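Local coordinates for RahU protein (Pseudomonas aeruginosa PAO1, PDB 6ZC2) that interacts with the membrane lipid ceramide phosphorylethanolamine as a member of the aegerolysin family, and may also bind glycolipids, at residues A98-W102 and N119-I125; L27-K31 and S70-G74. All coordinates share one frame; numbering follows the deposited sequence. Where two conformers were deposited one is given.

Interaction 1 of 2, residues A98-W102 and N119-I125; sequences ATNTW and NATGTDI. With TRS (2-amino-2-hydroxymethyl-propane-1,3-diol), chain B; EDO (1,2-ethanediol), chain J.
N100 reaches into the curl formed by 119-125, and its side-chain amide does most of the polar work. Both N-H groups of ND2 are used: one points almost straight at N119 O (3.0 Å from ND2, N-H...O 175°), the other at G122 O (2.8 Å from ND2). Both acceptors lie close to the plane of the amide, which fixes its rotation and leaves OD1 turned toward a bound Tris molecule. The N100 backbone joins in as well, its N donating to A120 O at 2.9 Å. Three bonds thus tie one buried residue to three carbonyls of the same loop.

The tight part continues at N100 CB and the W102 ring. I125 lays CG1 against N100 CB (3.6 Å), while its CG2 sits over one face of the W102 indole, 4.2 Å from the centroid of the six-membered ring, a CH-pi contact. With W102 CG between its own backbone N and carbonyl carbon (chi1 60°), the ring is turned toward the loop and its edge meets the A120 backbone N. The opposite face carries an ethanediol, probably from the crystallisation liquor.

The outer side is looser. The CB atoms of T121 and T123 point away from 98-102. Here Tris, also probably from the liquor, bridges the two segments: its N lies 2.8 Å from N100 OD1, a hydrogen bond, and also bonds G122 O, while its hydroxyls bond A98 N and A98 O. P93 O and K95 O are also hydrogen-bonded to it. The whole is a surface contact at one end of the aegerolysin beta-sandwich, joining the start of strand 101-106 and the residues leading into it to the loop between strands 111-116 and 126-134.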
ATOM      1  N   ALA A  98      12.847  -8.277  14.431  1.00 58.05           N
ATOM      2  CA  ALA A  98      11.993  -8.836  13.397  1.00 49.20           C
ATOM      3  C   ALA A  98      12.271  -8.148  12.068  1.00 41.05           C
ATOM      4  O   ALA A  98      12.897  -7.086  12.008  1.00 40.10           O
ATOM      5  CB  ALA A  98      10.508  -8.694  13.759  1.00 49.15           C
ATOM      6  N   THR A  99      11.800  -8.774  10.996  1.00 34.02           N
ATOM      7  CA  THR A  99      11.970  -8.268   9.643  0.72 30.81           C
ATOM      8  C   THR A  99      10.648  -7.691   9.147  1.00 28.29           C
ATOM      9  O   THR A  99       9.586  -8.285   9.357  1.00 29.67           O
ATOM     10  CB  THR A  99      12.414  -9.401   8.709  0.72 30.42           C
ATOM     11  OG1 THR A  99      13.659  -9.942   9.168  0.72 30.85           O
ATOM     12  CG2 THR A  99      12.585  -8.897   7.283  0.72 31.50           C
ATOM     13  N   ASN A 100      10.716  -6.529   8.501  1.00 21.23           N
ATOM     14  CA  ASN A 100       9.536  -5.962   7.866  1.00 17.50           C
ATOM     15  C   ASN A 100       9.290  -6.675   6.545  1.00 16.29           C
ATOM     16  O   ASN A 100      10.231  -7.080   5.857  1.00 17.87           O
ATOM     17  CB  ASN A 100       9.745  -4.477   7.569  1.00 17.24           C
ATOM     18  CG  ASN A 100      10.169  -3.683   8.788  1.00 16.89           C
ATOM     19  OD1 ASN A 100       9.715  -3.942   9.904  1.00 17.66           O
ATOM     20  ND2 ASN A 100      11.051  -2.710   8.580  1.00 17.25           N
ATOM     21  N   THR A 101       8.014  -6.828   6.185  1.00 15.00           N
ATOM     22  CA  THR A 101       7.652  -7.494   4.942  1.00 14.60           C
ATOM     23  C   THR A 101       6.587  -6.697   4.201  1.00 13.62           C
ATOM     24  O   THR A 101       5.808  -5.954   4.805  1.00 13.59           O
ATOM     25  CB  THR A 101       7.152  -8.936   5.168  1.00 16.08           C
ATOM     26  OG1 THR A 101       6.023  -8.923   6.049  1.00 16.84           O
ATOM     27  CG2 THR A 101       8.254  -9.813   5.749  1.00 18.23           C
ATOM     28  N   TRP A 102       6.572  -6.856   2.878  1.00 12.87           N
ATOM     29  CA  TRP A 102       5.526  -6.280   2.039  1.00 12.12           C
ATOM     30  C   TRP A 102       5.512  -7.029   0.714  1.00 12.14           C
ATOM     31  O   TRP A 102       6.516  -7.622   0.310  1.00 13.41           O
ATOM     32  CB  TRP A 102       5.717  -4.772   1.818  1.00 12.34           C
ATOM     33  CG  TRP A 102       7.007  -4.430   1.145  1.00 12.30           C
ATOM     34  CD1 TRP A 102       7.211  -4.250  -0.191  1.00 13.32           C
ATOM     35  CD2 TRP A 102       8.283  -4.252   1.775  1.00 12.74           C
ATOM     36  NE1 TRP A 102       8.534  -3.970  -0.434  1.00 13.72           N
ATOM     37  CE2 TRP A 102       9.215  -3.969   0.757  1.00 13.61           C
ATOM     38  CE3 TRP A 102       8.727  -4.305   3.100  1.00 13.43           C
ATOM     39  CZ2 TRP A 102      10.567  -3.735   1.023  1.00 14.44           C
ATOM     40  CZ3 TRP A 102      10.070  -4.077   3.363  1.00 14.36           C
ATOM     41  CH2 TRP A 102      10.970  -3.791   2.330  1.00 14.49           C
ATOM     42  N   ASN A 119      12.468  -0.590   3.412  1.00 15.51           N
ATOM     43  CA  ASN A 119      13.502  -1.012   4.358  1.00 16.57           C
ATOM     44  C   ASN A 119      13.075  -2.321   5.015  1.00 17.44           C
ATOM     45  O   ASN A 119      12.108  -2.347   5.784  1.00 17.93           O
ATOM     46  CB  ASN A 119      13.699   0.045   5.442  1.00 18.06           C
ATOM     47  CG  ASN A 119      14.145   1.385   4.897  1.00 20.49           C
ATOM     48  OD1 ASN A 119      15.016   1.461   4.033  1.00 23.28           O
ATOM     49  ND2 ASN A 119      13.548   2.457   5.408  1.00 21.87           N
ATOM     50  N   ALA A 120      13.824  -3.397   4.753  1.00 18.89           N
ATOM     51  CA  ALA A 120      13.503  -4.690   5.348  1.00 21.23           C
ATOM     52  C   ALA A 120      13.855  -4.764   6.830  1.00 21.99           C
ATOM     53  O   ALA A 120      13.263  -5.573   7.552  1.00 22.91           O
ATOM     54  CB  ALA A 120      14.216  -5.813   4.595  1.00 22.70           C
ATOM     55  N   THR A 121      14.805  -3.961   7.304  1.00 23.11           N
ATOM     56  CA  THR A 121      15.184  -4.010   8.708  1.00 24.90           C
ATOM     57  C   THR A 121      15.094  -2.670   9.423  1.00 25.52           C
ATOM     58  O   THR A 121      15.492  -2.586  10.590  1.00 27.81           O
ATOM     59  CB  THR A 121      16.594  -4.598   8.880  1.00 26.66           C
ATOM     60  OG1 THR A 121      17.542  -3.775   8.190  1.00 28.07           O
ATOM     61  CG2 THR A 121      16.650  -6.011   8.326  1.00 26.78           C
ATOM     62  N   GLY A 122      14.587  -1.628   8.773  1.00 25.15           N
ATOM     63  CA  GLY A 122      14.459  -0.353   9.441  1.00 25.35           C
ATOM     64  C   GLY A 122      13.349  -0.356  10.472  1.00 23.76           C
ATOM     65  O   GLY A 122      12.492  -1.239  10.509  1.00 23.64           O
ATOM     66  N   THR A 123      13.380   0.648  11.349  1.00 21.97           N
ATOM     67  CA  THR A 123      12.218   0.909  12.190  1.00 20.28           C
ATOM     68  C   THR A 123      10.962   1.028  11.330  1.00 18.03           C
ATOM     69  O   THR A 123       9.916   0.443  11.643  1.00 18.44           O
ATOM     70  CB  THR A 123      12.453   2.187  12.995  1.00 21.60           C
ATOM     71  OG1 THR A 123      13.602   2.019  13.838  1.00 23.09           O
ATOM     72  CG2 THR A 123      11.245   2.498  13.854  1.00 21.64           C
ATOM     73  N   ASP A 124      11.069   1.748  10.217  1.00 15.49           N
ATOM     74  CA  ASP A 124       9.994   1.930   9.257  1.00 13.78           C
ATOM     75  C   ASP A 124      10.320   1.202   7.958  1.00 13.69           C
ATOM     76  O   ASP A 124      11.490   1.058   7.584  1.00 15.04           O
ATOM     77  CB  ASP A 124       9.845   3.419   8.929  1.00 14.21           C
ATOM     78  CG  ASP A 124      11.129   4.025   8.388  1.00 15.10           C
ATOM     79  OD1 ASP A 124      12.073   4.213   9.185  1.00 17.22           O
ATOM     80  OD2 ASP A 124      11.205   4.295   7.169  1.00 17.17           O
ATOM     81  N   ILE A 125       9.270   0.753   7.262  1.00 11.95           N
ATOM     82  CA  ILE A 125       9.423   0.330   5.874  1.00 11.69           C
ATOM     83  C   ILE A 125       9.755   1.527   4.994  1.00 11.70           C
ATOM     84  O   ILE A 125      10.615   1.447   4.109  1.00 12.93           O
ATOM     85  CB  ILE A 125       8.160  -0.405   5.382  1.00 11.60           C
ATOM     86  CG1 ILE A 125       8.010  -1.760   6.080  1.00 12.09           C
ATOM     87  CG2 ILE A 125       8.206  -0.575   3.866  1.00 11.91           C
ATOM     88  CD1 ILE A 125       6.659  -2.431   5.852  1.00 12.52           C
TER
HETATM   89  C   TRS B 201      11.350  -3.580  13.217  0.90 16.83           C
HETATM   90  C1  TRS B 201      11.412  -2.859  14.559  0.90 20.46           C
HETATM   91  C2  TRS B 201      10.821  -4.999  13.393  0.80 16.44           C
HETATM   92  C3  TRS B 201      12.739  -3.616  12.590  0.90 21.31           C
HETATM   93  N   TRS B 201      10.434  -2.843  12.335  0.95 18.26           N
HETATM   94  O1  TRS B 201      11.805  -1.520  14.360  0.90 21.35           O
HETATM   95  O2  TRS B 201      11.618  -5.687  14.339  0.80 19.92           O
HETATM   96  O3  TRS B 201      12.676  -4.218  11.315  0.90 21.27           O
HETATM   97  C1  EDO J 209       9.898  -7.854   1.286  1.00 27.79           C
HETATM   98  O1  EDO J 209       8.981  -8.558   2.128  1.00 19.77           O
HETATM   99  C2  EDO J 209      11.071  -7.366   2.127  1.00 59.95           C
HETATM  100  O2  EDO J 209      11.275  -8.252   3.236  1.00 41.58           O

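Interaction 2 of 2, residues L27-K31 and S70-G74; sequences LQWGK and SGTQG. With EDO (1,2-ethanediol), chain D.
Two consecutive residues, Q28 and W29, share a single partner: both backbone N atoms donate to Q73 O, Q28 N at 2.8 Å and W29 N at 3.2 Å. This is a classic beta bulge, set in the antiparallel pairing of 27-31 with strand 72-80 of the sandwich, where the chain turns a corner at Q28 and crosses from one sheet to the other. The W29 bond meets a lone pair of Q73 O in the carbonyl plane; the Q28 donor is tilted from that plane. Q73 N answers with a bond to W29 O at 3.1 Å.

Glycines make the close approach possible. G74 pairs with L27, whose CD2 occupies the room a beta carbon would need, and G30 passes close beside T72. T72 OG1 itself turns to S62 and W90.

W29 and Q73 stand on the same face. The Q73 chain runs fully extended (chi1 180°, chi2 179°), which carries its amide alongside the indole, the two planes only 15° apart. S70 CB approaches the six-membered ring at CE3 (3.7 Å), and an ethanediol lies over one indole face. At the indole edge, Q73 OE1 sits 3.5 Å from W29 CD1.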
ATOM      1  N   LEU A  27      -6.831  -2.872   8.096  1.00 11.38           N
ATOM      2  CA  LEU A  27      -5.705  -2.735   9.008  1.00 11.58           C
ATOM      3  C   LEU A  27      -5.874  -3.713  10.155  1.00 12.79           C
ATOM      4  O   LEU A  27      -6.927  -3.746  10.796  1.00 15.17           O
ATOM      5  CB  LEU A  27      -5.630  -1.330   9.600  1.00 13.05           C
ATOM      6  CG  LEU A  27      -5.278  -0.223   8.615  1.00 13.81           C
ATOM      7  CD1 LEU A  27      -5.525   1.119   9.260  1.00 16.02           C
ATOM      8  CD2 LEU A  27      -3.830  -0.350   8.132  1.00 15.56           C
ATOM      9  N   GLN A  28      -4.833  -4.502  10.413  1.00 13.30           N
ATOM     10  CA  GLN A  28      -4.762  -5.250  11.659  1.00 14.50           C
ATOM     11  C   GLN A  28      -4.185  -4.397  12.780  1.00 14.15           C
ATOM     12  O   GLN A  28      -4.580  -4.560  13.939  1.00 16.41           O
ATOM     13  CB  GLN A  28      -3.904  -6.500  11.463  1.00 15.90           C
ATOM     14  CG  GLN A  28      -4.510  -7.558  10.543  0.75 16.60           C
ATOM     15  CD  GLN A  28      -4.447  -7.185   9.067  0.60 18.33           C
ATOM     16  OE1 GLN A  28      -3.375  -6.901   8.528  0.60 18.95           O
ATOM     17  NE2 GLN A  28      -5.598  -7.206   8.402  0.60 19.90           N
ATOM     18  N   TRP A  29      -3.265  -3.490  12.450  1.00 13.45           N
ATOM     19  CA  TRP A  29      -2.632  -2.586  13.401  1.00 13.59           C
ATOM     20  C   TRP A  29      -2.362  -1.262  12.704  1.00 12.04           C
ATOM     21  O   TRP A  29      -1.996  -1.249  11.527  1.00 12.14           O
ATOM     22  CB  TRP A  29      -1.294  -3.160  13.882  1.00 15.65           C
ATOM     23  CG  TRP A  29      -1.449  -4.414  14.673  1.00 18.57           C
ATOM     24  CD1 TRP A  29      -1.341  -5.701  14.221  1.00 19.22           C
ATOM     25  CD2 TRP A  29      -1.763  -4.503  16.063  1.00 21.12           C
ATOM     26  NE1 TRP A  29      -1.561  -6.583  15.251  1.00 21.10           N
ATOM     27  CE2 TRP A  29      -1.822  -5.873  16.394  1.00 21.70           C
ATOM     28  CE3 TRP A  29      -1.994  -3.556  17.065  0.83 22.36           C
ATOM     29  CZ2 TRP A  29      -2.105  -6.317  17.684  0.67 22.59           C
ATOM     30  CZ3 TRP A  29      -2.273  -3.998  18.344  0.75 23.21           C
ATOM     31  CH2 TRP A  29      -2.327  -5.366  18.642  0.64 23.09           C
ATOM     32  N   GLY A  30      -2.526  -0.160  13.432  1.00 12.24           N
ATOM     33  CA  GLY A  30      -2.163   1.152  12.924  1.00 12.00           C
ATOM     34  C   GLY A  30      -3.342   1.939  12.386  1.00 11.49           C
ATOM     35  O   GLY A  30      -4.510   1.636  12.643  1.00 13.57           O
ATOM     36  N   LYS A  31      -3.015   2.988  11.628  1.00 11.36           N
ATOM     37  CA  LYS A  31      -4.004   3.859  11.008  0.75 11.10           C
ATOM     38  C   LYS A  31      -3.520   4.256   9.618  1.00 10.32           C
ATOM     39  O   LYS A  31      -2.327   4.171   9.312  1.00 10.75           O
ATOM     40  CB  LYS A  31      -4.255   5.108  11.854  0.75 13.15           C
ATOM     41  CG  LYS A  31      -3.127   6.073  11.888  0.75 13.31           C
ATOM     42  CD  LYS A  31      -3.474   7.148  12.886  0.75 14.58           C
ATOM     43  CE  LYS A  31      -2.466   8.249  12.838  0.75 14.79           C
ATOM     44  NZ  LYS A  31      -2.785   9.381  13.765  0.75 10.53           N
ATOM     45  N   SER A  70       3.097  -0.812  19.123  1.00 18.04           N
ATOM     46  CA  SER A  70       2.682  -1.626  17.992  1.00 17.14           C
ATOM     47  C   SER A  70       2.897  -0.793  16.736  1.00 15.31           C
ATOM     48  O   SER A  70       2.938   0.439  16.792  1.00 16.15           O
ATOM     49  CB  SER A  70       1.216  -2.057  18.117  1.00 17.89           C
ATOM     50  OG  SER A  70       0.367  -0.935  18.295  1.00 18.94           O
ATOM     51  N   GLY A  71       3.045  -1.473  15.607  1.00 14.38           N
ATOM     52  CA  GLY A  71       3.364  -0.836  14.337  1.00 13.78           C
ATOM     53  C   GLY A  71       2.166  -0.752  13.412  1.00 12.57           C
ATOM     54  O   GLY A  71       1.045  -0.448  13.837  1.00 12.58           O
ATOM     55  N   THR A  72       2.406  -1.011  12.126  1.00 11.73           N
ATOM     56  CA  THR A  72       1.348  -0.998  11.128  1.00 10.72           C
ATOM     57  C   THR A  72       1.374  -2.295  10.330  1.00 11.53           C
ATOM     58  O   THR A  72       2.444  -2.781   9.946  1.00 11.76           O
ATOM     59  CB  THR A  72       1.423   0.229  10.186  1.00 11.50           C
ATOM     60  OG1 THR A  72       0.490   0.033   9.121  1.00 11.31           O
ATOM     61  CG2 THR A  72       2.826   0.429   9.593  1.00 12.25           C
ATOM     62  N   GLN A  73       0.185  -2.849  10.085  1.00 11.24           N
ATOM     63  CA  GLN A  73       0.017  -4.073   9.308  1.00 11.43           C
ATOM     64  C   GLN A  73      -1.357  -4.023   8.657  1.00 10.32           C
ATOM     65  O   GLN A  73      -2.353  -3.782   9.348  1.00 11.78           O
ATOM     66  CB  GLN A  73       0.121  -5.303  10.216  1.00 12.98           C
ATOM     67  CG  GLN A  73      -0.048  -6.615   9.475  1.00 14.84           C
ATOM     68  CD  GLN A  73       0.093  -7.814  10.381  1.00 17.82           C
ATOM     69  OE1 GLN A  73      -0.184  -7.733  11.577  1.00 20.22           O
ATOM     70  NE2 GLN A  73       0.542  -8.933   9.824  1.00 19.73           N
ATOM     71  N   GLY A  74      -1.413  -4.249   7.348  1.00 10.42           N
ATOM     72  CA  GLY A  74      -2.687  -4.158   6.654  1.00 10.49           C
ATOM     73  C   GLY A  74      -2.554  -4.515   5.189  1.00  9.89           C
ATOM     74  O   GLY A  74      -1.546  -5.081   4.756  1.00 10.42           O
TER
HETATM   75  C1  EDO D 203       2.060  -4.765  14.853  0.90 20.03           C
HETATM   76  O1  EDO D 203       3.207  -4.184  15.474  0.85 16.93           O
HETATM   77  C2  EDO D 203       2.418  -5.134  13.418  0.95 18.87           C
HETATM   78  O2  EDO D 203       3.286  -6.275  13.397  0.95 18.84           O

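Following the chain from the N terminus, strand 19-27 leads into the corner at 27-31, and the chain then runs through strands 29-34 and 58-63 before 70-74 returns to close interaction 2, with 38 residues between its segments. Strand 72-80 and its neighbour 83-92 follow, and only then does interaction 1 open at 98-102; it closes at 119-125 after strands 101-106 and 111-116. The two closures are therefore in series, neither nested nor crossed. Their nearest atoms are about 6 Å apart, without touching. Strand 83-92 lies between them: W90 and D92 have partners in both. Each contact links the five-stranded sheet to chain leading into the six-stranded one.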